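Local coordinates for protein probable FAD-dependent oxidoreductase PA4991 (Pseudomonas aeruginosa PAO1, PDB 5EZ7) that probably works as an FAD-dependent oxidoreductase on a physiological substrate still unknown, binding one FAD per subunit, at residues A188-D193 with Q200-S205; A212-L217 with G337-G342; M231-A236 with E384-V389; H260-R263 with S267-Y270. All blocks are in the same frame, centred on the assembly; numbering follows the deposited sequence.

Interaction 1 of 4, residues A188-D193 with Q200-S205; sequences AGLCVD and QRVVLS
Leu190 lays its CD1 methyl against Val202 CG1, 3.9 Å away, with the two side chains slanting across one another. This is sheet-on-sheet packing in the FAD-binding part of a DAO-family enzyme: strand 186-192 belongs to a small mixed sheet, while strand 201-204 runs among the parallel strands of the Rossmann-type sheet. No hydrogen bond joins the two segments, so the contact is purely apolar. Val202 spreads its two methyls over different partners. CG1, anti to the backbone N (chi1 179°), takes Leu190, and CG2 comes to 4.1 Å from Gly189 CA.

That glycine sits in a classic beta bulge, in which Ala188 and Gly189 together face Leu181 on the neighbouring strand. Its extended backbone has a positive phi of 152°, a conformation in which a beta carbon would press on Ala188 O. On the side facing Val202 it offers main chain, and CG2 rests against CA.

Around the pair, Leu190 also rests on Leu11 and Val13 of strand 10-13, and Val202 on Leu339. Further along segment 200-205, Ser205 OG hydrogen-bonds to Val13 O and Gly14 O, and Ser205 itself touches FAD. At the other end, Arg201 turns away toward a salt bridge with Asp364 and folds back on its own chain: NH1 donates to Gln200 O at 2.9 Å, with that oxygen close to the guanidinium plane but the nitrogen standing above the carbonyl plane.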
# COMPACT_ATOMS: atom_id res chain seq x y z
N ALA A 188 6.24 24.78 -12.68
CA ALA A 188 6.33 25.59 -11.47
C ALA A 188 5.37 25.09 -10.36
O ALA A 188 5.38 25.59 -9.24
CB ALA A 188 6.03 27.05 -11.80
N GLY A 189 4.53 24.12 -10.68
CA GLY A 189 3.48 23.72 -9.78
C GLY A 189 2.31 23.15 -10.54
O GLY A 189 2.48 22.70 -11.68
N LEU A 190 1.14 23.17 -9.90
CA LEU A 190 -0.09 22.75 -10.52
C LEU A 190 -1.22 23.68 -10.16
O LEU A 190 -1.15 24.46 -9.21
CB LEU A 190 -0.47 21.32 -10.13
CG LEU A 190 0.55 20.20 -10.31
CD1 LEU A 190 0.17 19.00 -9.48
CD2 LEU A 190 0.74 19.77 -11.77
N CYS A 191 -2.24 23.62 -11.00
CA CYS A 191 -3.49 24.32 -10.82
C CYS A 191 -4.46 23.22 -10.45
O CYS A 191 -4.67 22.28 -11.21
CB CYS A 191 -3.86 25.04 -12.13
SG CYS A 191 -5.23 26.19 -11.97
N VAL A 192 -5.02 23.29 -9.24
CA VAL A 192 -5.90 22.26 -8.71
C VAL A 192 -7.26 22.90 -8.49
O VAL A 192 -7.37 23.80 -7.68
CB VAL A 192 -5.35 21.72 -7.38
CG1 VAL A 192 -6.26 20.64 -6.82
CG2 VAL A 192 -3.94 21.20 -7.56
N ASP A 193 -8.27 22.48 -9.24
CA ASP A 193 -9.59 23.09 -9.21
C ASP A 193 -9.50 24.59 -9.31
O ASP A 193 -10.11 25.32 -8.53
CB ASP A 193 -10.34 22.67 -7.93
CG ASP A 193 -10.41 21.14 -7.75
OD1 ASP A 193 -10.42 20.40 -8.75
OD2 ASP A 193 -10.44 20.67 -6.61
N GLN A 200 8.71 23.69 -5.42
CA GLN A 200 10.09 23.54 -5.92
C GLN A 200 10.13 22.27 -6.69
O GLN A 200 10.89 22.13 -7.65
CB GLN A 200 11.16 23.51 -4.82
CG GLN A 200 11.15 24.67 -3.83
CD GLN A 200 12.41 24.72 -2.98
OE1 GLN A 200 13.52 24.88 -3.51
NE2 GLN A 200 12.26 24.59 -1.66
N ARG A 201 9.32 21.30 -6.24
CA ARG A 201 9.11 20.04 -6.97
C ARG A 201 7.70 19.57 -6.92
O ARG A 201 6.97 19.97 -6.05
CB ARG A 201 9.99 18.93 -6.37
CG ARG A 201 11.47 19.15 -6.57
CD ARG A 201 11.87 19.04 -8.03
NE ARG A 201 13.32 19.06 -8.22
CZ ARG A 201 14.08 20.12 -8.43
NH1 ARG A 201 13.61 21.37 -8.46
NH2 ARG A 201 15.38 19.93 -8.63
N VAL A 202 7.36 18.67 -7.84
CA VAL A 202 6.04 18.00 -7.91
C VAL A 202 6.32 16.50 -8.00
O VAL A 202 7.09 16.04 -8.88
CB VAL A 202 5.19 18.45 -9.13
CG1 VAL A 202 3.84 17.71 -9.18
CG2 VAL A 202 4.93 19.94 -9.09
N VAL A 203 5.73 15.75 -7.07
CA VAL A 203 5.84 14.31 -7.04
C VAL A 203 4.50 13.63 -7.35
O VAL A 203 3.48 13.89 -6.67
CB VAL A 203 6.30 13.81 -5.68
CG1 VAL A 203 6.55 12.29 -5.73
CG2 VAL A 203 7.56 14.55 -5.23
N LEU A 204 4.53 12.73 -8.33
CA LEU A 204 3.35 11.90 -8.69
C LEU A 204 3.45 10.51 -8.07
O LEU A 204 4.22 9.65 -8.54
CB LEU A 204 3.23 11.76 -10.19
CG LEU A 204 3.26 13.04 -10.99
CD1 LEU A 204 3.02 12.70 -12.45
CD2 LEU A 204 2.21 14.00 -10.49
N SER A 205 2.69 10.33 -6.98
CA SER A 205 2.53 9.04 -6.29
C SER A 205 1.05 8.61 -6.37
O SER A 205 0.43 8.26 -5.37
CB SER A 205 3.00 9.16 -4.83
OG SER A 205 2.30 10.21 -4.20

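Interaction 2 of 4, residues A212-L217 with G337-G342. With FAD (flavin-adenine dinucleotide), chain B.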
# COMPACT_ATOMS: atom_id res chain seq x y z
N ALA A 212 -2.46 8.82 -16.62
CA ALA A 212 -3.24 10.01 -17.09
C ALA A 212 -2.67 11.36 -16.62
O ALA A 212 -2.76 12.36 -17.33
CB ALA A 212 -4.70 9.88 -16.65
N LEU A 213 -2.12 11.42 -15.41
CA LEU A 213 -1.37 12.62 -15.00
C LEU A 213 -0.14 12.90 -15.87
O LEU A 213 0.14 14.06 -16.21
CB LEU A 213 -0.94 12.52 -13.56
CG LEU A 213 -2.08 12.69 -12.55
CD1 LEU A 213 -1.64 12.15 -11.19
CD2 LEU A 213 -2.48 14.14 -12.46
N LEU A 214 0.62 11.85 -16.21
CA LEU A 214 1.71 12.03 -17.14
C LEU A 214 1.22 12.56 -18.48
O LEU A 214 1.79 13.51 -18.99
CB LEU A 214 2.55 10.76 -17.30
CG LEU A 214 3.34 10.39 -16.04
CD1 LEU A 214 3.88 8.99 -16.21
CD2 LEU A 214 4.48 11.35 -15.73
N ARG A 215 0.11 12.02 -19.00
CA ARG A 215 -0.43 12.52 -20.29
C ARG A 215 -0.85 13.97 -20.21
O ARG A 215 -0.57 14.73 -21.12
CB ARG A 215 -1.59 11.68 -20.81
CG ARG A 215 -1.16 10.64 -21.83
CD ARG A 215 -2.25 9.59 -22.06
NE ARG A 215 -1.70 8.22 -22.08
CZ ARG A 215 -2.34 7.11 -21.66
NH1 ARG A 215 -3.57 7.14 -21.12
NH2 ARG A 215 -1.71 5.94 -21.77
N GLU A 216 -1.49 14.33 -19.10
CA GLU A 216 -1.82 15.73 -18.78
C GLU A 216 -0.63 16.72 -18.82
O GLU A 216 -0.79 17.88 -19.19
CB GLU A 216 -2.52 15.81 -17.40
CG GLU A 216 -4.03 15.87 -17.46
CD GLU A 216 -4.52 16.99 -18.37
OE1 GLU A 216 -5.01 16.65 -19.48
OE2 GLU A 216 -4.37 18.20 -18.00
N LEU A 217 0.55 16.24 -18.43
CA LEU A 217 1.79 16.99 -18.57
C LEU A 217 2.47 16.82 -19.95
O LEU A 217 3.59 17.27 -20.12
CB LEU A 217 2.75 16.54 -17.47
CG LEU A 217 2.17 16.82 -16.09
CD1 LEU A 217 2.69 15.86 -15.04
CD2 LEU A 217 2.52 18.24 -15.70
N GLY A 337 12.77 17.26 -15.44
CA GLY A 337 12.80 18.60 -14.90
C GLY A 337 12.46 18.55 -13.41
O GLY A 337 13.06 17.79 -12.67
N ARG A 338 11.44 19.30 -13.01
CA ARG A 338 11.06 19.37 -11.59
C ARG A 338 9.99 18.34 -11.19
O ARG A 338 9.42 18.42 -10.10
CB ARG A 338 10.56 20.78 -11.30
CG ARG A 338 11.27 21.81 -12.14
CD ARG A 338 11.56 23.07 -11.44
NE ARG A 338 10.41 23.63 -10.77
CZ ARG A 338 10.46 24.76 -10.09
NH1 ARG A 338 11.63 25.42 -10.03
NH2 ARG A 338 9.38 25.23 -9.45
N LEU A 339 9.72 17.40 -12.10
CA LEU A 339 8.69 16.41 -11.91
C LEU A 339 9.36 15.13 -11.50
O LEU A 339 10.36 14.71 -12.09
CB LEU A 339 7.91 16.18 -13.18
CG LEU A 339 6.80 15.15 -13.04
CD1 LEU A 339 5.60 15.74 -12.31
CD2 LEU A 339 6.41 14.64 -14.43
N LEU A 340 8.81 14.53 -10.44
CA LEU A 340 9.27 13.25 -9.93
C LEU A 340 8.05 12.39 -9.94
O LEU A 340 6.99 12.85 -9.65
CB LEU A 340 9.82 13.39 -8.51
CG LEU A 340 11.18 14.11 -8.42
CD1 LEU A 340 11.41 14.69 -7.05
CD2 LEU A 340 12.35 13.20 -8.75
N VAL A 341 8.20 11.13 -10.29
CA VAL A 341 7.07 10.26 -10.48
C VAL A 341 7.45 8.80 -10.24
O VAL A 341 8.51 8.32 -10.71
CB VAL A 341 6.52 10.42 -11.93
CG1 VAL A 341 7.63 10.26 -12.99
CG2 VAL A 341 5.37 9.44 -12.19
N GLY A 342 6.57 8.07 -9.57
CA GLY A 342 6.84 6.68 -9.41
C GLY A 342 5.85 5.85 -8.69
O GLY A 342 4.72 6.28 -8.44
PA FAD B . -2.34 3.70 -4.33
O1A FAD B . -2.60 3.09 -2.99
O2A FAD B . -3.06 3.20 -5.55
O5B FAD B . -2.59 5.26 -4.16
C5B FAD B . -2.67 6.14 -5.27
C4B FAD B . -3.55 7.29 -4.82
O4B FAD B . -3.53 8.32 -5.82
C3B FAD B . -5.00 6.84 -4.61
O3B FAD B . -5.45 7.15 -3.29
C2B FAD B . -5.76 7.61 -5.68
O2B FAD B . -7.09 7.98 -5.32
C1B FAD B . -4.85 8.81 -5.94
N9A FAD B . -5.01 9.39 -7.28
C8A FAD B . -5.11 8.71 -8.43
N7A FAD B . -5.26 9.57 -9.46
C5A FAD B . -5.24 10.81 -8.96
C6A FAD B . -5.36 12.16 -9.52
N6A FAD B . -5.50 12.30 -10.85
N1A FAD B . -5.29 13.21 -8.69
C2A FAD B . -5.14 13.04 -7.36
N3A FAD B . -5.03 11.83 -6.78
C4A FAD B . -5.08 10.70 -7.52
N1 FAD B . 2.30 -4.87 -0.88
C2 FAD B . 2.91 -5.36 0.22
O2 FAD B . 4.03 -4.91 0.54
N3 FAD B . 2.35 -6.32 0.98
C4 FAD B . 1.16 -6.86 0.70
O4 FAD B . 0.66 -7.74 1.42
C4X FAD B . 0.44 -6.37 -0.48
N5 FAD B . -0.76 -6.88 -0.82
C5X FAD B . -1.42 -6.42 -1.90
C6 FAD B . -2.67 -6.96 -2.20
C7 FAD B . -3.38 -6.51 -3.30
C7M FAD B . -4.73 -7.09 -3.59
C8 FAD B . -2.82 -5.43 -4.14
C8M FAD B . -3.55 -4.89 -5.35
C9 FAD B . -1.57 -4.90 -3.85
C9A FAD B . -0.84 -5.35 -2.75
N10 FAD B . 0.44 -4.83 -2.41
C10 FAD B . 1.10 -5.31 -1.27
C1' FAD B . 1.06 -3.76 -3.18
C2' FAD B . 0.60 -2.43 -2.61
O2' FAD B . -0.81 -2.44 -2.34
C3' FAD B . 0.96 -1.28 -3.54
O3' FAD B . 2.32 -1.47 -3.99
C4' FAD B . 0.84 0.06 -2.82
O4' FAD B . -0.29 0.09 -1.95
C5' FAD B . 0.71 1.20 -3.81
O5' FAD B . 0.76 2.44 -3.09
P FAD B . 0.53 3.81 -3.89
O1P FAD B . 0.32 4.91 -2.89
O2P FAD B . 1.62 3.89 -4.89
O3P FAD B . -0.80 3.50 -4.74
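Leu214 and Leu217, one helical turn apart on the same flank of helix 210-216 and its end, meet Leu339 and Val341 of strand 339-343 through methyl groups. Leu214 CD2 is the shared atom: it reaches Leu339 CD2 at 4.0 Å and Val341 CG2 at 4.1 Å, slanting across both side chains. Leu217 and Leu339 instead extend toward each other tip to tip, Leu217 CD1 lying 4.0 Å from Leu339 CD2 and about as far from Leu339 CD1. With Leu339 CG anti to the backbone N (chi1 -179°), both its methyls lie near Leu217 CD1, and CD2 also touches Leu214. These are plain van der Waals contacts, with no hydrogen bond crossing between the segments.

Within the helix, backbone bonds run from Glu216 N to Ala212 O at 2.9 Å and from Leu217 N to Leu213 O at 3.1 Å, and Leu217 is where the chain leaves helical geometry.

Cofactor contact falls to Leu213, whose CG comes within 3.8 Å of the adenine amino nitrogen N6A of FAD. Glu37 and Ala18 are among the residues that hydrogen-bond the dinucleotide.

Strand 201-204 runs parallel beside 339-343, and its Leu204 packs on Leu214, Leu339 and Val341. Strand 332-336 pairs antiparallel along the other side of 339-343, Pro222 touches Leu214 and Val341, and Leu187 of strand 186-192 meets Leu217 and Leu339.

Interaction 3 of 4, residues M231-A236 with E384-V389. With FAD (flavin-adenine dinucleotide), chain B.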
# COMPACT_ATOMS: atom_id res chain seq x y z
N MET A 231 -8.95 -11.19 -5.86
CA MET A 231 -8.88 -11.54 -4.46
C MET A 231 -10.22 -12.07 -4.00
O MET A 231 -11.25 -11.66 -4.52
CB MET A 231 -8.55 -10.30 -3.62
CG MET A 231 -7.25 -9.57 -3.97
SD MET A 231 -5.75 -10.55 -3.78
CE MET A 231 -5.68 -10.56 -1.98
N VAL A 232 -10.21 -12.96 -2.99
CA VAL A 232 -11.41 -13.58 -2.45
C VAL A 232 -11.52 -13.20 -0.99
O VAL A 232 -10.53 -13.14 -0.29
CB VAL A 232 -11.36 -15.12 -2.60
CG1 VAL A 232 -12.67 -15.74 -2.10
CG2 VAL A 232 -11.18 -15.50 -4.04
N MET A 233 -12.73 -12.93 -0.53
CA MET A 233 -12.97 -12.62 0.90
C MET A 233 -14.00 -13.63 1.44
O MET A 233 -15.04 -13.86 0.79
CB MET A 233 -13.52 -11.20 1.08
CG MET A 233 -12.56 -10.06 0.74
SD MET A 233 -13.30 -8.40 0.76
CE MET A 233 -14.26 -8.42 -0.72
N VAL A 234 -13.71 -14.23 2.60
CA VAL A 234 -14.68 -15.06 3.33
C VAL A 234 -14.97 -14.42 4.68
O VAL A 234 -14.04 -14.12 5.43
CB VAL A 234 -14.15 -16.47 3.67
CG1 VAL A 234 -15.31 -17.41 3.96
CG2 VAL A 234 -13.30 -16.99 2.57
N LYS A 235 -16.25 -14.27 5.00
CA LYS A 235 -16.67 -13.74 6.28
C LYS A 235 -17.50 -14.75 7.12
O LYS A 235 -18.49 -15.27 6.67
CB LYS A 235 -17.48 -12.47 6.04
CG LYS A 235 -17.94 -11.83 7.35
CD LYS A 235 -18.43 -10.38 7.18
CE LYS A 235 -18.93 -9.91 8.55
NZ LYS A 235 -19.63 -8.61 8.53
N ALA A 236 -17.10 -15.00 8.35
CA ALA A 236 -17.80 -15.89 9.23
C ALA A 236 -17.44 -15.63 10.67
O ALA A 236 -16.41 -15.08 10.98
CB ALA A 236 -17.46 -17.32 8.86
N GLU A 384 -12.67 3.13 3.30
CA GLU A 384 -13.00 1.95 4.07
C GLU A 384 -12.39 0.71 3.41
O GLU A 384 -12.29 0.64 2.22
CB GLU A 384 -14.50 1.74 4.15
CG GLU A 384 -15.27 2.89 4.82
CD GLU A 384 -16.70 2.50 5.20
OE1 GLU A 384 -16.88 1.60 6.07
OE2 GLU A 384 -17.64 3.13 4.65
N PRO A 385 -12.00 -0.29 4.21
CA PRO A 385 -11.59 -1.56 3.61
C PRO A 385 -12.76 -2.27 2.92
O PRO A 385 -13.87 -2.12 3.35
CB PRO A 385 -11.11 -2.35 4.81
CG PRO A 385 -11.88 -1.79 5.97
CD PRO A 385 -11.99 -0.34 5.68
N ALA A 386 -12.50 -3.02 1.86
CA ALA A 386 -13.56 -3.76 1.09
C ALA A 386 -14.43 -4.75 1.95
O ALA A 386 -15.63 -4.89 1.75
CB ALA A 386 -12.91 -4.50 -0.06
N TRP A 387 -13.81 -5.38 2.93
CA TRP A 387 -14.54 -6.23 3.89
C TRP A 387 -15.65 -5.53 4.69
O TRP A 387 -16.60 -6.20 5.13
CB TRP A 387 -13.61 -7.01 4.84
CG TRP A 387 -12.34 -6.40 5.24
CD1 TRP A 387 -12.07 -5.78 6.40
CD2 TRP A 387 -11.13 -6.43 4.50
NE1 TRP A 387 -10.76 -5.37 6.41
CE2 TRP A 387 -10.16 -5.78 5.26
CE3 TRP A 387 -10.77 -6.95 3.26
CZ2 TRP A 387 -8.87 -5.60 4.82
CZ3 TRP A 387 -9.48 -6.78 2.83
CH2 TRP A 387 -8.55 -6.11 3.59
N GLU A 388 -15.56 -4.21 4.89
CA GLU A 388 -16.70 -3.49 5.46
C GLU A 388 -17.73 -3.13 4.40
O GLU A 388 -18.91 -3.19 4.66
CB GLU A 388 -16.26 -2.29 6.31
CG GLU A 388 -15.46 -2.69 7.56
CD GLU A 388 -16.26 -3.46 8.64
OE1 GLU A 388 -15.60 -4.07 9.53
OE2 GLU A 388 -17.53 -3.48 8.63
N VAL A 389 -17.30 -2.85 3.18
CA VAL A 389 -18.25 -2.46 2.12
C VAL A 389 -18.93 -3.67 1.45
O VAL A 389 -20.10 -3.62 1.10
CB VAL A 389 -17.54 -1.58 1.05
CG1 VAL A 389 -18.54 -1.08 -0.00
CG2 VAL A 389 -16.81 -0.39 1.70
PA FAD B . -2.34 3.70 -4.33
O1A FAD B . -2.60 3.09 -2.99
O2A FAD B . -3.06 3.20 -5.55
O5B FAD B . -2.59 5.26 -4.16
C5B FAD B . -2.67 6.14 -5.27
C4B FAD B . -3.55 7.29 -4.82
O4B FAD B . -3.53 8.32 -5.82
C3B FAD B . -5.00 6.84 -4.61
O3B FAD B . -5.45 7.15 -3.29
C2B FAD B . -5.76 7.61 -5.68
O2B FAD B . -7.09 7.98 -5.32
C1B FAD B . -4.85 8.81 -5.94
N9A FAD B . -5.01 9.39 -7.28
C8A FAD B . -5.11 8.71 -8.43
N7A FAD B . -5.26 9.57 -9.46
C5A FAD B . -5.24 10.81 -8.96
C6A FAD B . -5.36 12.16 -9.52
N6A FAD B . -5.50 12.30 -10.85
N1A FAD B . -5.29 13.21 -8.69
C2A FAD B . -5.14 13.04 -7.36
N3A FAD B . -5.03 11.83 -6.78
C4A FAD B . -5.08 10.70 -7.52
N1 FAD B . 2.30 -4.87 -0.88
C2 FAD B . 2.91 -5.36 0.22
O2 FAD B . 4.03 -4.91 0.54
N3 FAD B . 2.35 -6.32 0.98
C4 FAD B . 1.16 -6.86 0.70
O4 FAD B . 0.66 -7.74 1.42
C4X FAD B . 0.44 -6.37 -0.48
N5 FAD B . -0.76 -6.88 -0.82
C5X FAD B . -1.42 -6.42 -1.90
C6 FAD B . -2.67 -6.96 -2.20
C7 FAD B . -3.38 -6.51 -3.30
C7M FAD B . -4.73 -7.09 -3.59
C8 FAD B . -2.82 -5.43 -4.14
C8M FAD B . -3.55 -4.89 -5.35
C9 FAD B . -1.57 -4.90 -3.85
C9A FAD B . -0.84 -5.35 -2.75
N10 FAD B . 0.44 -4.83 -2.41
C10 FAD B . 1.10 -5.31 -1.27
C1' FAD B . 1.06 -3.76 -3.18
C2' FAD B . 0.60 -2.43 -2.61
O2' FAD B . -0.81 -2.44 -2.34
C3' FAD B . 0.96 -1.28 -3.54
O3' FAD B . 2.32 -1.47 -3.99
C4' FAD B . 0.84 0.06 -2.82
O4' FAD B . -0.29 0.09 -1.95
C5' FAD B . 0.71 1.20 -3.81
O5' FAD B . 0.76 2.44 -3.09
P FAD B . 0.53 3.81 -3.89
O1P FAD B . 0.32 4.91 -2.89
O2P FAD B . 1.62 3.89 -4.89
O3P FAD B . -0.80 3.50 -4.74
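Met233 SD, a soft and only weakly polar atom, is touched by several groups at the start of the short C-terminal helix. It lies 3.8 Å from Trp387 N, 4.0 Å from Ala386 C and 4.0 Å from Ala386 CB, none of these being a hydrogen bond. The same sulfur makes a Met-aromatic contact with the Trp387 indole. It comes to the rim, 3.8 Å from CE3, and its direction from the six-membered ring centroid is 85° off the ring normal, so it sits at the edge, close to the plane. The two side chains run at about a right angle. Met233 is straight through chi2 (173°) and bends only at chi3, which swings CE round toward Ala386 CB.

Pro385, at the N-cap position, fills part of one indole face, its CB 3.4 Å above the plane. Pro385 O also takes Glu388 N at 3.1 Å, closing the first turn. Lys235 extends toward this turn, but its NZ pairs with Asp264, whereas Glu388 OE2 is bridged to Arg263.

Two residues earlier in the strand, Met231 reaches the flavin: its CG is 3.6 Å from C7M, a methyl on the dimethylbenzene end of the isoalloxazine. One strand thus touches both the cofactor and the C-terminal helix.

Strand 224-236 lies between 267-272 and 309-320 in the large mixed sheet. Helix 386-389 packs against the Met233 side, with Trp387 also against Val268, while helix 285-299 packs on Val232 and Val234.

Interaction 4 of 4, residues H260-R263 with S267-Y270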
# COMPACT_ATOMS: atom_id res chain seq x y z
N HIS A 260 -8.86 -10.26 8.94
CA HIS A 260 -9.28 -8.89 9.20
C HIS A 260 -10.57 -8.82 10.07
O HIS A 260 -11.64 -9.14 9.59
CB HIS A 260 -9.44 -8.18 7.87
CG HIS A 260 -8.23 -8.32 6.98
ND1 HIS A 260 -7.19 -7.41 6.97
CD2 HIS A 260 -7.87 -9.31 6.13
CE1 HIS A 260 -6.25 -7.82 6.14
NE2 HIS A 260 -6.63 -8.97 5.62
N PRO A 261 -10.45 -8.38 11.35
CA PRO A 261 -11.63 -8.16 12.20
C PRO A 261 -12.63 -7.17 11.60
O PRO A 261 -12.23 -6.24 10.95
CB PRO A 261 -11.03 -7.56 13.48
CG PRO A 261 -9.63 -8.05 13.50
CD PRO A 261 -9.22 -8.01 12.06
N THR A 262 -13.92 -7.40 11.81
CA THR A 262 -14.91 -6.48 11.31
C THR A 262 -15.59 -5.80 12.46
O THR A 262 -15.54 -6.28 13.59
CB THR A 262 -15.93 -7.15 10.36
OG1 THR A 262 -16.53 -8.31 10.96
CG2 THR A 262 -15.25 -7.54 9.11
N ARG A 263 -16.20 -4.65 12.18
CA ARG A 263 -16.90 -3.86 13.23
C ARG A 263 -17.97 -4.60 14.00
O ARG A 263 -18.16 -4.32 15.15
CB ARG A 263 -17.51 -2.56 12.67
CG ARG A 263 -16.52 -1.41 12.65
CD ARG A 263 -17.12 -0.14 12.05
NE ARG A 263 -16.30 0.30 10.91
CZ ARG A 263 -16.61 0.15 9.61
NH1 ARG A 263 -17.75 -0.41 9.22
NH2 ARG A 263 -15.75 0.61 8.68
N SER A 267 -14.89 -11.88 11.54
CA SER A 267 -13.62 -11.73 10.87
C SER A 267 -13.79 -12.01 9.43
O SER A 267 -14.76 -12.62 9.02
CB SER A 267 -12.61 -12.75 11.34
OG SER A 267 -12.54 -12.73 12.72
N VAL A 268 -12.78 -11.60 8.68
CA VAL A 268 -12.74 -11.90 7.27
C VAL A 268 -11.36 -12.45 6.96
O VAL A 268 -10.35 -11.89 7.40
CB VAL A 268 -13.01 -10.65 6.40
CG1 VAL A 268 -12.90 -10.97 4.92
CG2 VAL A 268 -14.40 -10.08 6.70
N TRP A 269 -11.34 -13.56 6.23
CA TRP A 269 -10.12 -14.10 5.65
C TRP A 269 -10.02 -13.57 4.24
O TRP A 269 -10.90 -13.81 3.43
CB TRP A 269 -10.16 -15.64 5.56
CG TRP A 269 -9.79 -16.39 6.79
CD1 TRP A 269 -9.16 -15.92 7.90
CD2 TRP A 269 -9.99 -17.80 7.00
NE1 TRP A 269 -8.96 -16.93 8.80
CE2 TRP A 269 -9.46 -18.10 8.27
CE3 TRP A 269 -10.56 -18.84 6.24
CZ2 TRP A 269 -9.50 -19.41 8.81
CZ3 TRP A 269 -10.60 -20.14 6.78
CH2 TRP A 269 -10.06 -20.40 8.05
N TYR A 270 -8.91 -12.92 3.96
CA TYR A 270 -8.64 -12.30 2.68
C TYR A 270 -7.59 -13.16 1.98
O TYR A 270 -6.51 -13.40 2.54
CB TYR A 270 -8.11 -10.89 2.97
CG TYR A 270 -8.02 -9.94 1.82
CD1 TYR A 270 -8.89 -10.00 0.75
CD2 TYR A 270 -7.08 -8.90 1.84
CE1 TYR A 270 -8.80 -9.08 -0.30
CE2 TYR A 270 -6.99 -8.00 0.81
CZ TYR A 270 -7.84 -8.09 -0.27
OH TYR A 270 -7.76 -7.17 -1.31
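His260 and Tyr270 form an offset edge-to-face aromatic pair, the tyrosine presenting an edge to the imidazole face, with ring planes at 77° and centroids 5.7 Å apart. Tyr270 CB is 3.5 Å from His260 CD2 and 3.6 Å from His260 NE2; the ring follows, Tyr270 CD2 at 3.8 Å from His260 NE2. Chi1 of -167° sets Tyr270 CG opposite the backbone N and brings the CD2 edge to the imidazole. The tyrosine OH bonds to Lys48 O and also lies against the flavin methyl C7M. His260 NE2 is hydrogen-bonded to Thr258 OG1, which helps fix the rotation of the imidazole. Trp387 joins the cluster, meeting both rings and presenting an edge-to-face arrangement to Tyr270.

The two segments are the arms of a beta hairpin, strands 255-261 and 267-272. His260 and Val268 make an antiparallel hydrogen-bonded pair: His260 N to Val268 O is 2.7 Å, nearly straight at 161° and in the carbonyl plane, while Val268 N to His260 O is 2.9 Å, more bent, with the donor above that plane. Pro261 and Ser267 follow as a non-hydrogen-bonded pair, and Ser267 CA makes a CA-H...O contact to His260 O at 3.5 Å.

Past the paired residues Thr262 crosses Val268 at about a right angle, CG2 to CG2 at 3.6 Å. The other branch of this threonine, OG1, turns to Asp264 OD1 in the connecting loop.

Overall arrangement
All four contacts are buried, but they fall into two groups on opposite sides of the chain's centre, their centres 34 to 37 Å apart. Interactions 1 and 2 share the Rossmann-type sheet, where strands 201-204 and 339-343 are hydrogen-bonded neighbours, and both are purely apolar, mostly methyl to methyl, near the adenine end of FAD. Interactions 3 and 4 have centres about 7 Å apart and touch at the flavin end, on neighbouring strands 224-236 and 267-272 of the large mixed sheet. There the chemistry is more varied, with sulfur, aromatic rings and backbone pairing. Arg263 of interaction 4, exposed but poorly ordered, is modelled in salt bridges with Glu384 and Glu388 of interaction 3.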